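PDB 3RE9: sortase-like protein from Streptococcus suis, which probably acts as a class C sortase, a transpeptidase of the kind that links pilin subunits into pili on the bacterial surface. Local coordinates for residues A[34-45]-A[57-66]. Residues are numbered along the deposited sequence; the frame is centred on the assembly and turned at random.
Sequences YARMLELHEKIG and PVYAGTSETV
Backbone hydrogen bonds join I44 and G45 to V58, and E42 to A60. I44 N donates to V58 O (2.7 Å, 163° at the hydrogen), and the amide of G45 adds a weak bond to the same oxygen. V58 N answers to G45 O at 2.8 Å. A60 N reaches E42 O at 2.9 Å. With two residues, I44 and G45, facing the single V58, this is a classic beta bulge in the antiparallel hairpin 43-49/54-60, which opens the sortase beta fold; the hairpin follows helix 21-39 after a three-residue turn, and the helix ends in a Schellman motif with H41, at positive phi, as its C-prime residue. Apolar contacts gather on A60, whose methyl meets M37 CB at 3.8 Å and more loosely Y34 CE1 and I44 CD1. L38 CD2 lies 3.3 Å from CA of G61, a close fit against a glycine at positive phi. The Y34 hydroxyl is hydrogen-bonded to ND1 of H73. The H41 and Y59 rings lie nearer the surface. T65 CB stands over the centre of the H41 ring, 4.1 Å from its centroid, a CH-pi contact; E39 O lies toward the rim of the opposite face. With CG anti to the carbonyl carbon (chi1 -58°), the Y59 ring slants across the K43 side chain, CE2 3.7 Å from K43 CB, while K69 makes a cation-pi contact with it. Among polar ends, K43 NZ bonds Y46 OH and donates to a water (2.7 Å) that also bonds Y59 OH, bridging the strands.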
loop_
_atom_site.group_PDB
_atom_site.type_symbol
_atom_site.label_atom_id
_atom_site.label_comp_id
_atom_site.label_asym_id
_atom_site.label_seq_id
_atom_site.Cartn_x
_atom_site.Cartn_y
_atom_site.Cartn_z
ATOM N N TYR A 34 -3.360 -12.102 -7.920
ATOM C CA TYR A 34 -2.430 -10.965 -7.838
ATOM C C TYR A 34 -1.501 -10.895 -9.056
ATOM O O TYR A 34 -1.299 -9.804 -9.622
ATOM C CB TYR A 34 -1.670 -10.916 -6.498
ATOM C CG TYR A 34 -0.785 -9.694 -6.372
ATOM C CD1 TYR A 34 -1.312 -8.412 -6.494
ATOM C CD2 TYR A 34 0.591 -9.822 -6.153
ATOM C CE1 TYR A 34 -0.493 -7.286 -6.417
ATOM C CE2 TYR A 34 1.416 -8.705 -6.055
ATOM C CZ TYR A 34 0.868 -7.438 -6.191
ATOM O OH TYR A 34 1.685 -6.333 -6.093
ATOM N N ALA A 35 -0.998 -12.060 -9.486
ATOM C CA ALA A 35 -0.253 -12.175 -10.755
ATOM C C ALA A 35 -0.990 -11.649 -12.005
ATOM O O ALA A 35 -0.386 -11.026 -12.861
ATOM C CB ALA A 35 0.231 -13.627 -10.971
ATOM N N ARG A 36 -2.284 -11.932 -12.111
ATOM C CA ARG A 36 -3.133 -11.424 -13.179
ATOM C C ARG A 36 -3.293 -9.892 -13.111
ATOM O O ARG A 36 -3.206 -9.208 -14.128
ATOM C CB ARG A 36 -4.508 -12.089 -13.102
ATOM C CG ARG A 36 -5.454 -11.664 -14.214
ATOM C CD ARG A 36 -6.921 -11.952 -13.902
ATOM N NE ARG A 36 -7.342 -11.245 -12.700
ATOM C CZ ARG A 36 -7.639 -9.941 -12.657
ATOM N NH1 ARG A 36 -7.564 -9.183 -13.756
ATOM N NH2 ARG A 36 -8.016 -9.387 -11.509
ATOM N N MET A 37 -3.547 -9.359 -11.921
ATOM C CA MET A 37 -3.519 -7.920 -11.715
ATOM C C MET A 37 -2.155 -7.337 -12.113
ATOM O O MET A 37 -2.070 -6.279 -12.758
ATOM C CB MET A 37 -3.777 -7.608 -10.248
ATOM C CG MET A 37 -5.186 -7.828 -9.771
ATOM S SD MET A 37 -5.322 -7.452 -8.010
ATOM C CE MET A 37 -5.512 -9.068 -7.301
ATOM N N LEU A 38 -1.083 -8.020 -11.708
ATOM C CA LEU A 38 0.269 -7.568 -12.052
ATOM C C LEU A 38 0.471 -7.578 -13.572
ATOM O O LEU A 38 1.021 -6.643 -14.147
ATOM C CB LEU A 38 1.335 -8.433 -11.372
ATOM C CG LEU A 38 1.724 -8.170 -9.931
ATOM C CD1 LEU A 38 2.689 -9.239 -9.459
ATOM C CD2 LEU A 38 2.349 -6.799 -9.842
ATOM N N GLU A 39 -0.001 -8.630 -14.221
ATOM C CA GLU A 39 0.191 -8.763 -15.658
ATOM C C GLU A 39 -0.504 -7.602 -16.374
ATOM O O GLU A 39 -0.054 -7.136 -17.418
ATOM C CB GLU A 39 -0.345 -10.123 -16.100
ATOM C CG GLU A 39 -0.177 -10.512 -17.551
ATOM C CD GLU A 39 -0.881 -11.870 -17.837
ATOM O OE1 GLU A 39 -1.434 -12.486 -16.876
ATOM O OE2 GLU A 39 -0.889 -12.320 -19.015
ATOM N N LEU A 40 -1.581 -7.102 -15.787
ATOM C CA LEU A 40 -2.386 -6.087 -16.458
ATOM C C LEU A 40 -2.252 -4.674 -15.928
ATOM O O LEU A 40 -3.037 -3.819 -16.342
ATOM C CB LEU A 40 -3.868 -6.483 -16.431
ATOM C CG LEU A 40 -4.251 -7.676 -17.290
ATOM C CD1 LEU A 40 -5.386 -8.381 -16.629
ATOM C CD2 LEU A 40 -4.621 -7.204 -18.673
ATOM N N HIS A 41 -1.280 -4.421 -15.042
ATOM C CA HIS A 41 -1.121 -3.109 -14.373
ATOM C C HIS A 41 -2.460 -2.582 -13.885
ATOM O O HIS A 41 -2.761 -1.372 -14.011
ATOM C CB HIS A 41 -0.469 -2.075 -15.294
ATOM C CG HIS A 41 0.693 -2.618 -16.045
ATOM N ND1 HIS A 41 0.635 -2.910 -17.388
ATOM C CD2 HIS A 41 1.925 -2.985 -15.630
ATOM C CE1 HIS A 41 1.790 -3.419 -17.774
ATOM N NE2 HIS A 41 2.594 -3.462 -16.728
ATOM N N GLU A 42 -3.260 -3.505 -13.353
ATOM C CA GLU A 42 -4.655 -3.251 -13.075
ATOM C C GLU A 42 -4.859 -2.206 -12.009
ATOM O O GLU A 42 -4.216 -2.253 -10.960
ATOM C CB GLU A 42 -5.356 -4.542 -12.667
ATOM C CG GLU A 42 -6.846 -4.366 -12.433
ATOM C CD GLU A 42 -7.574 -5.662 -12.395
ATOM O OE1 GLU A 42 -8.002 -6.050 -11.284
ATOM O OE2 GLU A 42 -7.686 -6.303 -13.468
ATOM N N LYS A 43 -5.773 -1.273 -12.279
ATOM C CA LYS A 43 -6.129 -0.217 -11.317
ATOM C C LYS A 43 -6.832 -0.802 -10.083
ATOM O O LYS A 43 -7.776 -1.575 -10.203
ATOM C CB LYS A 43 -6.983 0.858 -11.999
ATOM C CG LYS A 43 -7.100 2.128 -11.218
ATOM C CD LYS A 43 -8.184 3.007 -11.787
ATOM C CE LYS A 43 -8.355 4.252 -10.931
ATOM N NZ LYS A 43 -8.756 5.469 -11.683
ATOM N N ILE A 44 -6.354 -0.456 -8.896
ATOM C CA ILE A 44 -6.976 -0.937 -7.665
ATOM C C ILE A 44 -7.935 0.087 -7.066
ATOM O O ILE A 44 -9.011 -0.274 -6.575
ATOM C CB ILE A 44 -5.942 -1.349 -6.599
ATOM C CG1 ILE A 44 -5.139 -2.585 -7.041
ATOM C CG2 ILE A 44 -6.660 -1.623 -5.258
ATOM C CD1 ILE A 44 -3.929 -2.877 -6.136
ATOM N N GLY A 45 -7.548 1.361 -7.102
ATOM C CA GLY A 45 -8.383 2.453 -6.560
ATOM C C GLY A 45 -7.628 3.772 -6.474
ATOM O O GLY A 45 -6.966 4.194 -7.425
ATOM N N PRO A 57 -4.450 7.696 -8.557
ATOM C CA PRO A 57 -4.820 6.308 -8.868
ATOM C C PRO A 57 -3.746 5.301 -8.442
ATOM O O PRO A 57 -2.555 5.497 -8.703
ATOM C CB PRO A 57 -4.972 6.307 -10.401
ATOM C CG PRO A 57 -4.157 7.519 -10.883
ATOM C CD PRO A 57 -4.208 8.510 -9.772
ATOM N N VAL A 58 -4.177 4.220 -7.806
ATOM C CA VAL A 58 -3.283 3.157 -7.356
ATOM C C VAL A 58 -3.411 1.943 -8.267
ATOM O O VAL A 58 -4.530 1.507 -8.567
ATOM C CB VAL A 58 -3.609 2.771 -5.877
ATOM C CG1 VAL A 58 -2.665 1.683 -5.355
ATOM C CG2 VAL A 58 -3.552 3.979 -5.022
ATOM N N TYR A 59 -2.278 1.392 -8.697
ATOM C CA TYR A 59 -2.265 0.264 -9.648
ATOM C C TYR A 59 -1.485 -0.905 -9.072
ATOM O O TYR A 59 -0.656 -0.713 -8.197
ATOM C CB TYR A 59 -1.649 0.683 -10.999
ATOM C CG TYR A 59 -2.341 1.832 -11.683
ATOM C CD1 TYR A 59 -1.959 3.142 -11.414
ATOM C CD2 TYR A 59 -3.371 1.611 -12.596
ATOM C CE1 TYR A 59 -2.595 4.221 -12.010
ATOM C CE2 TYR A 59 -4.024 2.689 -13.226
ATOM C CZ TYR A 59 -3.625 3.995 -12.922
ATOM O OH TYR A 59 -4.238 5.086 -13.521
ATOM N N ALA A 60 -1.730 -2.116 -9.552
ATOM C CA ALA A 60 -1.023 -3.272 -9.011
ATOM C C ALA A 60 0.387 -3.294 -9.561
ATOM O O ALA A 60 0.586 -3.086 -10.773
ATOM C CB ALA A 60 -1.754 -4.567 -9.335
ATOM N N GLY A 61 1.359 -3.519 -8.663
ATOM C CA GLY A 61 2.783 -3.603 -9.008
ATOM C C GLY A 61 3.516 -2.277 -9.086
ATOM O O GLY A 61 2.916 -1.202 -9.048
ATOM N N THR A 62 4.834 -2.364 -9.177
ATOM C CA THR A 62 5.700 -1.196 -9.248
ATOM C C THR A 62 6.446 -1.157 -10.591
ATOM O O THR A 62 7.591 -0.726 -10.676
ATOM C CB THR A 62 6.707 -1.184 -8.095
ATOM O OG1 THR A 62 7.442 -2.410 -8.104
ATOM C CG2 THR A 62 6.010 -1.026 -6.767
ATOM N N SER A 63 5.787 -1.605 -11.650
ATOM C CA SER A 63 6.356 -1.449 -12.986
ATOM C C SER A 63 6.483 0.024 -13.368
ATOM O O SER A 63 5.808 0.878 -12.795
ATOM C CB SER A 63 5.526 -2.225 -14.018
ATOM O OG SER A 63 4.262 -1.633 -14.216
ATOM N N GLU A 64 7.335 0.339 -14.333
ATOM C CA GLU A 64 7.470 1.737 -14.727
ATOM C C GLU A 64 6.252 2.305 -15.459
ATOM O O GLU A 64 6.028 3.523 -15.429
ATOM C CB GLU A 64 8.778 2.013 -15.468
ATOM C CG GLU A 64 9.243 3.479 -15.322
ATOM C CD GLU A 64 9.485 3.952 -13.861
ATOM O OE1 GLU A 64 10.093 3.213 -13.033
ATOM O OE2 GLU A 64 9.092 5.106 -13.564
ATOM N N THR A 65 5.454 1.423 -16.069
ATOM C CA THR A 65 4.133 1.789 -16.617
ATOM C C THR A 65 3.303 2.409 -15.519
ATOM O O THR A 65 2.705 3.467 -15.708
ATOM C CB THR A 65 3.337 0.569 -17.151
ATOM O OG1 THR A 65 4.161 -0.206 -18.024
ATOM C CG2 THR A 65 2.131 1.020 -17.929
ATOM N N VAL A 66 3.272 1.740 -14.375
ATOM C CA VAL A 66 2.516 2.198 -13.233
ATOM C C VAL A 66 3.117 3.456 -12.634
ATOM O O VAL A 66 2.403 4.453 -12.419
ATOM C CB VAL A 66 2.386 1.066 -12.192
ATOM C CG1 VAL A 66 2.089 1.600 -10.818
ATOM C CG2 VAL A 66 1.308 0.067 -12.654
HETATM O O HOH W 1 -7.269 5.235 -13.888
#